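Local coordinates for protein putative laminarinase (Phanerochaete chrysosporium, PDB 2W39) that probably hydrolyses beta-glucans such as laminarin and lichenin, as a secreted fungal glycoside hydrolase of family 16 with a beta-sandwich fold, at residues T17-I23 with V72-I77; D88-Q94 with N286-A292; T134-M140 with N153-N158. One frame throughout, in Å; residues are numbered along the deposited sequence.

In the fold
Interactions 1 and 2 each pair antiparallel beta segments, one in each large sheet of the GH16 beta sandwich. Their centres lie about 17 Å apart, and strands 69-76 and 83-89 follow each other in the chain. In interaction 1 a salt-bridge network includes an arginine that bonds to the bound sugar, whereas in interaction 2 a bulge, an aromatic stack and a buried tryptophan dominate. Interaction 3 is more peripheral: its centre lies about 20 Å from that of the chain, against about 14 and 11 Å for interactions 1 and 2. Its loops each carry a disulfide cysteine and rely on backbone bonds, water and a helix cap.

Interaction 1 (T17-I23 with V72-I77)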
loop_
_atom_site.group_PDB
_atom_site.type_symbol
_atom_site.label_atom_id
_atom_site.label_comp_id
_atom_site.label_asym_id
_atom_site.label_seq_id
_atom_site.Cartn_x
_atom_site.Cartn_y
_atom_site.Cartn_z
ATOM N N THR A 17 16.717 -4.961 -5.770
ATOM C CA THR A 17 15.794 -4.381 -6.752
ATOM C C THR A 17 14.975 -3.212 -6.200
ATOM O O THR A 17 14.290 -2.517 -6.963
ATOM C CB THR A 17 14.849 -5.458 -7.300
ATOM O OG1 THR A 17 14.061 -5.943 -6.214
ATOM C CG2 THR A 17 15.643 -6.605 -7.978
ATOM N N PHE A 18 15.087 -2.984 -4.894
ATOM C CA PHE A 18 14.474 -1.832 -4.216
ATOM C C PHE A 18 15.560 -1.103 -3.466
ATOM O O PHE A 18 16.598 -1.681 -3.174
ATOM C CB PHE A 18 13.428 -2.288 -3.185
ATOM C CG PHE A 18 12.093 -2.689 -3.779
ATOM C CD1 PHE A 18 11.969 -3.745 -4.674
ATOM C CD2 PHE A 18 10.937 -1.997 -3.412
ATOM C CE1 PHE A 18 10.743 -4.089 -5.202
ATOM C CE2 PHE A 18 9.691 -2.340 -3.930
ATOM C CZ PHE A 18 9.593 -3.387 -4.838
ATOM N N THR A 19 15.313 0.158 -3.138
ATOM C CA THR A 19 16.111 0.854 -2.148
ATOM C C THR A 19 15.221 1.186 -0.953
ATOM O O THR A 19 13.990 1.139 -1.038
ATOM C CB THR A 19 16.740 2.145 -2.677
ATOM O OG1 THR A 19 15.711 3.085 -2.966
ATOM C CG2 THR A 19 17.564 1.877 -3.910
ATOM N N HIS A 20 15.848 1.474 0.173
ATOM C CA HIS A 20 15.155 2.048 1.317
ATOM C C HIS A 20 15.283 3.562 1.256
ATOM O O HIS A 20 16.387 4.107 1.101
ATOM C CB HIS A 20 15.787 1.550 2.617
ATOM C CG HIS A 20 15.478 0.124 2.957
ATOM N ND1 HIS A 20 15.733 -0.934 2.110
ATOM C CD2 HIS A 20 14.979 -0.421 4.095
ATOM C CE1 HIS A 20 15.380 -2.063 2.707
ATOM N NE2 HIS A 20 14.929 -1.783 3.916
ATOM N N GLU A 21 14.164 4.260 1.376
ATOM C CA GLU A 21 14.158 5.714 1.336
ATOM C C GLU A 21 14.339 6.249 2.751
ATOM O O GLU A 21 13.428 6.153 3.579
ATOM C CB GLU A 21 12.850 6.208 0.750
ATOM C CG GLU A 21 12.565 5.741 -0.675
ATOM C CD GLU A 21 11.355 6.454 -1.218
ATOM O OE1 GLU A 21 10.233 5.914 -1.105
ATOM O OE2 GLU A 21 11.542 7.581 -1.747
ATOM N N ALA A 22 15.513 6.819 3.020
ATOM C CA ALA A 22 15.791 7.415 4.320
ATOM C C ALA A 22 15.454 8.892 4.197
ATOM O O ALA A 22 16.327 9.747 4.002
ATOM C CB ALA A 22 17.241 7.197 4.690
ATOM N N ILE A 23 14.167 9.184 4.308
ATOM C CA ILE A 23 13.627 10.508 4.040
ATOM C C ILE A 23 12.776 10.953 5.206
ATOM O O ILE A 23 12.196 10.127 5.915
ATOM C CB ILE A 23 12.789 10.542 2.723
ATOM C CG1 ILE A 23 11.558 9.610 2.796
ATOM C CG2 ILE A 23 13.668 10.214 1.527
ATOM C CD1 ILE A 23 10.620 9.726 1.610
ATOM N N VAL A 72 10.506 1.475 7.843
ATOM C CA VAL A 72 11.069 1.438 6.505
ATOM C C VAL A 72 10.044 1.831 5.449
ATOM O O VAL A 72 8.831 1.604 5.604
ATOM C CB VAL A 72 11.696 0.060 6.173
ATOM C CG1 VAL A 72 12.854 -0.274 7.131
ATOM C CG2 VAL A 72 10.659 -1.052 6.167
ATOM N N ARG A 73 10.569 2.377 4.353
ATOM C CA ARG A 73 9.825 2.748 3.154
ATOM C C ARG A 73 10.704 2.306 1.989
ATOM O O ARG A 73 11.759 2.894 1.748
ATOM C CB ARG A 73 9.587 4.259 3.145
ATOM C CG ARG A 73 8.995 4.791 1.838
ATOM C CD ARG A 73 8.468 6.178 2.021
ATOM N NE ARG A 73 8.222 6.857 0.747
ATOM C CZ ARG A 73 7.331 7.833 0.568
ATOM N NH1 ARG A 73 6.474 8.162 1.524
ATOM N NH2 ARG A 73 7.251 8.439 -0.608
ATOM N N ILE A 74 10.306 1.235 1.321
ATOM C CA ILE A 74 11.101 0.706 0.229
ATOM C C ILE A 74 10.486 1.074 -1.098
ATOM O O ILE A 74 9.265 1.154 -1.229
ATOM C CB ILE A 74 11.362 -0.833 0.377
ATOM C CG1 ILE A 74 10.097 -1.711 0.192
ATOM C CG2 ILE A 74 12.087 -1.133 1.707
ATOM C CD1 ILE A 74 10.413 -3.187 -0.006
ATOM N N ARG A 75 11.330 1.304 -2.093
ATOM C CA ARG A 75 10.898 1.805 -3.380
ATOM C C ARG A 75 11.591 1.014 -4.483
ATOM O O ARG A 75 12.822 0.859 -4.483
ATOM C CB ARG A 75 11.281 3.284 -3.503
ATOM C CG ARG A 75 10.818 3.907 -4.819
ATOM C CD ARG A 75 11.250 5.345 -4.947
ATOM N NE ARG A 75 12.693 5.470 -5.164
ATOM C CZ ARG A 75 13.335 6.628 -5.251
ATOM N NH1 ARG A 75 12.679 7.768 -5.088
ATOM N NH2 ARG A 75 14.638 6.643 -5.495
ATOM N N SER A 76 10.823 0.528 -5.453
ATOM C CA SER A 76 11.442 -0.195 -6.572
ATOM C C SER A 76 12.399 0.720 -7.311
ATOM O O SER A 76 12.128 1.904 -7.495
ATOM C CB SER A 76 10.397 -0.762 -7.541
ATOM O OG SER A 76 9.643 0.262 -8.178
ATOM N N ILE A 77 13.507 0.163 -7.778
ATOM C CA ILE A 77 14.430 0.934 -8.607
ATOM C C ILE A 77 13.774 1.194 -9.973
ATOM O O ILE A 77 13.848 2.299 -10.507
ATOM C CB ILE A 77 15.801 0.226 -8.710
ATOM C CG1 ILE A 77 16.501 0.258 -7.348
ATOM C CG2 ILE A 77 16.675 0.889 -9.785
ATOM C CD1 ILE A 77 17.691 -0.676 -7.239
HETATM O O HOH W 1 14.375 3.087 -5.309
HETATM O O HOH W 2 13.133 3.537 4.767
#
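Glu-21 reaches across to two arginines of the neighbouring antiparallel strand, in a sheet of the GH16 beta sandwich. Its CB and CG pass the carbonyl oxygen of Arg-73, and CG also nears CB of Arg-75. With CG anti to the carbonyl carbon (chi1 -60°) and the chain extended beyond it, the carboxylate arrives between the two arginines. OE1 takes a hydrogen bond from Arg-73 NE at 2.9 Å, in the guanidinium plane but from above the carboxylate plane. OE2 lies 3.5 Å from Arg-75 NH1, well out of that guanidinium plane, so this salt bridge rests on charge alone. CD1 of Ile-23 sits over one face of the Arg-73 guanidinium.

The backbone bonds include Glu-21 N to Arg-73 O at 2.8 Å, almost straight. Water 1 joins Thr-19 OG1 to the O and NE of Arg-75. On the face opposite Thr-19 and Arg-75, Ile-74 CG2 lies over the centre of the His-20 ring, 3.5 Å from its centroid. Ser-76 CB lies over a face of the Phe-18 ring.

Glu-107 forms salt bridges with both arginines, and Arg-73 NH2 bonds to O6 of a bound glucose. Two carboxylates and two arginines form one network, and the arginines probably offset the repulsion between the nearby OE2 atoms of Glu-21 and Glu-107. Glu-21 is placed as a second-shell residue that probably helps to orient Arg-73.

Interaction 2 (D88-Q94 with N286-A292); sequences DVRHMPQ and NAYWDIA
The rings of His-91 and Tyr-288 form an offset stack, with centroids 3.7 Å apart and planes at 3°. They flank a classic beta bulge between antiparallel segments of the GH16 beta sandwich. Tyr-288 CZ lies over the centre of the histidine ring, and His-91 ND1 lies over the tyrosine ring. At the histidine edge are the carbonyl oxygens of Asn-286 and Tyr-288. ND1 donates to Tyr-288 O at 2.8 Å, nearly in the ring plane, which fixes the rotation of the imidazole. The indole of Trp-289 carries Pro-93 CD over its five-membered ring, 3.4 Å from the centroid. Met-92 CB lies over the same face, at the six-membered ring. Val-89 CG1 meets the indole edge.

At the bulge Arg-90 and His-91 both face Asp-290, and both backbone N-H groups bond to its carbonyl oxygen. Arg-90 N is the nearer donor, at 2.8 Å, and His-91 N is at 3.2 Å. Asp-290 N returns a bond to His-91 O.

The contact joins two inner strands of one sheet. Val-89, Ile-291 and Trp-289 are buried, the last two against strand 246-253 of the other sheet, where Trp-289 NE1 bonds to Asn-250 O. His-91 and Asp-290 lie on the other face. Helix 176-181 touches Met-92 through Phe-179.

The Arg-90 chain runs extended from CG to NE, and its guanidinium has Ala-292 CB over the centre of one face. NH2 bonds to Asp-50 O. Arg-90 NH1 donates to the syn lone pair of Asp-290 OD1 at 2.8 Å, and that oxygen lies in the guanidinium plane.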
loop_
_atom_site.group_PDB
_atom_site.type_symbol
_atom_site.label_atom_id
_atom_site.label_comp_id
_atom_site.label_asym_id
_atom_site.label_seq_id
_atom_site.Cartn_x
_atom_site.Cartn_y
_atom_site.Cartn_z
ATOM N N ASP A 88 1.630 -10.842 -3.001
ATOM C CA ASP A 88 1.209 -12.009 -2.209
ATOM C C ASP A 88 1.628 -11.699 -0.777
ATOM O O ASP A 88 2.820 -11.748 -0.458
ATOM C CB ASP A 88 1.855 -13.290 -2.755
ATOM C CG ASP A 88 1.441 -14.535 -2.009
ATOM O OD1 ASP A 88 0.745 -14.442 -0.989
ATOM O OD2 ASP A 88 1.841 -15.626 -2.457
ATOM N N VAL A 89 0.658 -11.325 0.055
ATOM C CA VAL A 89 0.935 -10.717 1.356
ATOM C C VAL A 89 0.381 -11.605 2.469
ATOM O O VAL A 89 -0.824 -11.828 2.552
ATOM C CB VAL A 89 0.292 -9.326 1.455
ATOM C CG1 VAL A 89 0.601 -8.708 2.814
ATOM C CG2 VAL A 89 0.777 -8.404 0.313
ATOM N N ARG A 90 1.272 -12.113 3.312
ATOM C CA ARG A 90 0.887 -12.966 4.441
ATOM C C ARG A 90 0.364 -12.139 5.621
ATOM O O ARG A 90 -0.491 -12.608 6.370
ATOM C CB ARG A 90 2.067 -13.829 4.905
ATOM C CG ARG A 90 2.626 -14.722 3.804
ATOM C CD ARG A 90 3.617 -15.728 4.402
ATOM N NE ARG A 90 4.310 -16.532 3.392
ATOM C CZ ARG A 90 5.546 -16.313 2.958
ATOM N NH1 ARG A 90 6.258 -15.282 3.388
ATOM N NH2 ARG A 90 6.072 -17.138 2.061
ATOM N N HIS A 91 0.918 -10.939 5.818
ATOM C CA HIS A 91 0.646 -10.127 7.001
ATOM C C HIS A 91 0.908 -8.674 6.629
ATOM O O HIS A 91 1.852 -8.382 5.891
ATOM C CB HIS A 91 1.588 -10.551 8.136
ATOM C CG HIS A 91 1.201 -10.067 9.502
ATOM N ND1 HIS A 91 1.587 -8.837 10.003
ATOM C CD2 HIS A 91 0.509 -10.678 10.495
ATOM C CE1 HIS A 91 1.149 -8.721 11.248
ATOM N NE2 HIS A 91 0.487 -9.820 11.567
ATOM N N MET A 92 0.076 -7.769 7.134
ATOM C CA MET A 92 0.342 -6.335 7.014
ATOM C C MET A 92 0.417 -5.726 8.409
ATOM O O MET A 92 -0.074 -6.303 9.385
ATOM C CB MET A 92 -0.735 -5.617 6.193
ATOM C CG MET A 92 -2.079 -5.458 6.900
ATOM S SD MET A 92 -3.236 -4.348 6.053
ATOM C CE MET A 92 -3.614 -5.314 4.565
ATOM N N PRO A 93 1.054 -4.558 8.535
ATOM C CA PRO A 93 1.154 -4.006 9.882
ATOM C C PRO A 93 -0.188 -3.759 10.531
ATOM O O PRO A 93 -1.141 -3.284 9.896
ATOM C CB PRO A 93 1.898 -2.685 9.665
ATOM C CG PRO A 93 2.749 -2.938 8.418
ATOM C CD PRO A 93 1.843 -3.797 7.546
ATOM N N GLN A 94 -0.221 -4.006 11.835
ATOM C CA GLN A 94 -1.378 -3.646 12.655
ATOM C C GLN A 94 -0.915 -2.986 13.946
ATOM O O GLN A 94 0.241 -3.100 14.338
ATOM C CB GLN A 94 -2.282 -4.851 12.930
ATOM C CG GLN A 94 -1.612 -5.934 13.750
ATOM C CD GLN A 94 -2.570 -7.048 14.101
ATOM O OE1 GLN A 94 -3.040 -7.784 13.233
ATOM N NE2 GLN A 94 -2.866 -7.183 15.385
ATOM N N ASN A 286 3.452 -6.521 16.221
ATOM C CA ASN A 286 2.686 -6.985 15.065
ATOM C C ASN A 286 2.575 -5.956 13.954
ATOM O O ASN A 286 1.816 -6.138 13.010
ATOM C CB ASN A 286 1.327 -7.532 15.493
ATOM C CG ASN A 286 1.463 -8.852 16.244
ATOM O OD1 ASN A 286 2.318 -9.679 15.912
ATOM N ND2 ASN A 286 0.631 -9.047 17.258
ATOM N N ALA A 287 3.394 -4.912 14.042
ATOM C CA ALA A 287 3.443 -3.878 13.010
ATOM C C ALA A 287 4.481 -4.261 11.953
ATOM O O ALA A 287 5.523 -3.615 11.819
ATOM C CB ALA A 287 3.747 -2.529 13.637
ATOM N N TYR A 288 4.181 -5.334 11.222
ATOM C CA TYR A 288 5.077 -5.826 10.180
ATOM C C TYR A 288 4.324 -6.254 8.936
ATOM O O TYR A 288 3.194 -6.761 9.006
ATOM C CB TYR A 288 5.964 -6.995 10.674
ATOM C CG TYR A 288 5.253 -8.284 11.029
ATOM C CD1 TYR A 288 5.121 -9.319 10.101
ATOM C CD2 TYR A 288 4.748 -8.485 12.316
ATOM C CE1 TYR A 288 4.482 -10.522 10.446
ATOM C CE2 TYR A 288 4.106 -9.662 12.655
ATOM C CZ TYR A 288 3.972 -10.667 11.718
ATOM O OH TYR A 288 3.339 -11.840 12.051
ATOM N N TRP A 289 4.966 -6.034 7.794
ATOM C CA TRP A 289 4.616 -6.709 6.556
ATOM C C TRP A 289 5.349 -8.037 6.518
ATOM O O TRP A 289 6.531 -8.101 6.856
ATOM C CB TRP A 289 5.120 -5.891 5.369
ATOM C CG TRP A 289 4.427 -4.588 5.085
ATOM C CD1 TRP A 289 4.851 -3.334 5.435
ATOM C CD2 TRP A 289 3.229 -4.415 4.329
ATOM N NE1 TRP A 289 3.960 -2.383 4.964
ATOM C CE2 TRP A 289 2.971 -3.026 4.262
ATOM C CE3 TRP A 289 2.348 -5.304 3.692
ATOM C CZ2 TRP A 289 1.871 -2.503 3.574
ATOM C CZ3 TRP A 289 1.238 -4.777 3.024
ATOM C CH2 TRP A 289 1.013 -3.395 2.973
ATOM N N ASP A 290 4.666 -9.090 6.057
ATOM C CA ASP A 290 5.306 -10.360 5.685
ATOM C C ASP A 290 4.821 -10.616 4.269
ATOM O O ASP A 290 3.617 -10.853 4.053
ATOM C CB ASP A 290 4.905 -11.482 6.661
ATOM C CG ASP A 290 5.456 -12.847 6.269
ATOM O OD1 ASP A 290 5.839 -13.056 5.111
ATOM O OD2 ASP A 290 5.471 -13.744 7.149
ATOM N N ILE A 291 5.737 -10.493 3.314
ATOM C CA ILE A 291 5.412 -10.562 1.896
ATOM C C ILE A 291 6.077 -11.801 1.303
ATOM O O ILE A 291 7.291 -12.013 1.473
ATOM C CB ILE A 291 5.858 -9.267 1.199
ATOM C CG1 ILE A 291 4.963 -8.113 1.692
ATOM C CG2 ILE A 291 5.787 -9.409 -0.324
ATOM C CD1 ILE A 291 5.514 -6.718 1.436
ATOM N N ALA A 292 5.270 -12.636 0.653
ATOM C CA ALA A 292 5.756 -13.851 0.003
ATOM C C ALA A 292 6.378 -13.553 -1.361
ATOM O O ALA A 292 7.380 -14.184 -1.742
ATOM C CB ALA A 292 4.609 -14.870 -0.140
HETATM O O HOH W 3 1.277 -4.435 16.510
#

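Interaction 3 (T134-M140 with N153-N158)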
loop_
_atom_site.group_PDB
_atom_site.type_symbol
_atom_site.label_atom_id
_atom_site.label_comp_id
_atom_site.label_asym_id
_atom_site.label_seq_id
_atom_site.Cartn_x
_atom_site.Cartn_y
_atom_site.Cartn_z
ATOM N N THR A 134 -4.359 12.583 -8.316
ATOM C CA THR A 134 -3.900 13.132 -9.585
ATOM C C THR A 134 -3.911 14.652 -9.518
ATOM O O THR A 134 -4.367 15.255 -8.534
ATOM C CB THR A 134 -4.809 12.691 -10.761
ATOM O OG1 THR A 134 -6.104 13.287 -10.604
ATOM C CG2 THR A 134 -4.954 11.179 -10.841
ATOM N N GLY A 135 -3.442 15.259 -10.596
ATOM C CA GLY A 135 -3.731 16.669 -10.871
ATOM C C GLY A 135 -5.111 16.881 -11.477
ATOM O O GLY A 135 -5.995 16.016 -11.439
ATOM N N ALA A 136 -5.294 18.065 -12.051
ATOM C CA ALA A 136 -6.599 18.544 -12.475
ATOM C C ALA A 136 -7.273 17.696 -13.536
ATOM O O ALA A 136 -6.603 17.060 -14.366
ATOM C CB ALA A 136 -6.482 19.979 -12.968
ATOM N N ASN A 137 -8.601 17.703 -13.492
ATOM C CA ASN A 137 -9.440 17.101 -14.522
ATOM C C ASN A 137 -9.290 15.586 -14.564
ATOM O O ASN A 137 -8.843 15.007 -15.560
ATOM C CB ASN A 137 -9.193 17.743 -15.898
ATOM C CG ASN A 137 -10.223 17.330 -16.923
ATOM O OD1 ASN A 137 -11.377 17.080 -16.588
ATOM N ND2 ASN A 137 -9.807 17.248 -18.180
ATOM N N CYS A 138 -9.646 14.955 -13.449
ATOM C CA CYS A 138 -9.696 13.514 -13.365
ATOM C C CYS A 138 -10.742 13.154 -12.322
ATOM O O CYS A 138 -10.522 13.326 -11.123
ATOM C CB CYS A 138 -8.319 12.950 -13.007
ATOM S SG CYS A 138 -8.287 11.153 -12.851
ATOM N N ALA A 139 -11.869 12.621 -12.785
ATOM C CA ALA A 139 -12.966 12.203 -11.922
ATOM C C ALA A 139 -13.431 10.809 -12.347
ATOM O O ALA A 139 -12.993 10.301 -13.389
ATOM C CB ALA A 139 -14.123 13.209 -11.962
ATOM N N MET A 140 -14.331 10.230 -11.543
ATOM C CA MET A 140 -14.823 8.879 -11.745
ATOM C C MET A 140 -16.346 8.904 -11.813
ATOM O O MET A 140 -16.992 9.696 -11.116
ATOM C CB MET A 140 -14.369 7.970 -10.597
ATOM C CG MET A 140 -12.859 7.771 -10.554
ATOM S SD MET A 140 -12.295 6.884 -12.034
ATOM C CE MET A 140 -10.768 7.741 -12.443
ATOM N N ASN A 153 -15.324 10.759 -5.713
ATOM C CA ASN A 153 -15.133 10.528 -7.143
ATOM C C ASN A 153 -14.346 11.608 -7.874
ATOM O O ASN A 153 -14.291 11.598 -9.092
ATOM C CB ASN A 153 -16.469 10.226 -7.823
ATOM C CG ASN A 153 -16.969 8.830 -7.503
ATOM O OD1 ASN A 153 -16.183 7.880 -7.430
ATOM N ND2 ASN A 153 -18.271 8.688 -7.332
ATOM N N ASN A 154 -13.753 12.541 -7.140
ATOM C CA ASN A 154 -12.843 13.507 -7.747
ATOM C C ASN A 154 -11.425 13.151 -7.348
ATOM O O ASN A 154 -11.118 13.160 -6.166
ATOM C CB ASN A 154 -13.204 14.917 -7.283
ATOM C CG ASN A 154 -12.283 15.968 -7.851
ATOM O OD1 ASN A 154 -11.469 15.708 -8.741
ATOM N ND2 ASN A 154 -12.413 17.190 -7.336
ATOM N N CYS A 155 -10.579 12.815 -8.324
ATOM C CA CYS A 155 -9.212 12.354 -8.031
ATOM C C CYS A 155 -8.205 13.487 -7.876
ATOM O O CYS A 155 -7.095 13.253 -7.399
ATOM C CB CYS A 155 -8.693 11.425 -9.135
ATOM S SG CYS A 155 -9.827 10.118 -9.669
ATOM N N ASP A 156 -8.578 14.692 -8.321
ATOM C CA ASP A 156 -7.689 15.848 -8.339
ATOM C C ASP A 156 -7.439 16.330 -6.927
ATOM O O ASP A 156 -8.346 16.858 -6.268
ATOM C CB ASP A 156 -8.360 16.966 -9.157
ATOM C CG ASP A 156 -7.617 18.288 -9.106
ATOM O OD1 ASP A 156 -6.401 18.307 -8.799
ATOM O OD2 ASP A 156 -8.268 19.323 -9.399
ATOM N N VAL A 157 -6.192 16.212 -6.476
ATOM C CA VAL A 157 -5.871 16.562 -5.090
ATOM C C VAL A 157 -6.048 18.060 -4.794
ATOM O O VAL A 157 -6.244 18.448 -3.639
ATOM C CB VAL A 157 -4.461 16.119 -4.686
ATOM C CG1 VAL A 157 -4.277 14.618 -4.901
ATOM C CG2 VAL A 157 -3.419 16.867 -5.473
ATOM N N ASN A 158 -5.992 18.875 -5.847
ATOM C CA ASN A 158 -6.097 20.330 -5.747
ATOM C C ASN A 158 -7.521 20.811 -5.458
ATOM O O ASN A 158 -7.718 21.954 -5.010
ATOM C CB ASN A 158 -5.589 20.969 -7.051
ATOM C CG ASN A 158 -4.154 20.557 -7.401
ATOM O OD1 ASN A 158 -3.897 19.909 -8.431
ATOM N ND2 ASN A 158 -3.213 20.932 -6.547
HETATM O O HOH W 4 -10.034 19.034 -11.442
HETATM O O HOH W 5 -11.143 16.522 -11.443
#
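Thr-134 and Cys-155 start the backbone pairing of these two loop segments. Thr-134 N donates to Cys-155 O at 3.0 Å, from above the carbonyl plane. Thr-134 O then accepts from Val-157 N at 2.9 Å, in a nearly straight bond. Farther along, Cys-138 O accepts from Cys-155 N, and Asn-153 O accepts from Met-140 N. Both of these donors lie in the plane of the carbonyl they meet. The hydroxyl of Thr-134 donates to O of the next residue, Gly-135.

Between these bonds residues 135-137 arch away from the other segment, and two waters serve the polar atoms there. Water 4 accepts from Asn-137 N and donates to Asp-156 OD2 at 2.7 Å. Water 5 accepts from Cys-138 N and donates to Asn-154 OD1. That same OD1 accepts from Asp-156 N, closing an Asx turn, while Asn-154 ND2 bonds to Thr-159 OG1.

Asp-156 is the N-cap of helix 157-160. Its CG stands anti to the backbone N (chi1 173°), and OD1 accepts from Asn-158 N at 3.0 Å, above the carboxylate plane. OD2 also bonds to Thr-159 OG1. With an alanine here the carboxylate is gone; Asn-158 N would probably lose its cap, and Thr-159 OG1 and water 4 a partner each.

Cys-138 SG and Cys-155 SG touch at 3.7 Å but belong to different disulfides, with Cys-236 and Cys-165 respectively. Met-140 CE packs on Cys-155 SG at 3.8 Å. The side chain of Val-157 comes within about 6 Å of the bound sugar, nearest atoms. An N-capped helix start preceded by an Asx turn, with two disulfides touching through their sulfurs, thus lies in the loops at the periphery of the GH16 beta sandwich.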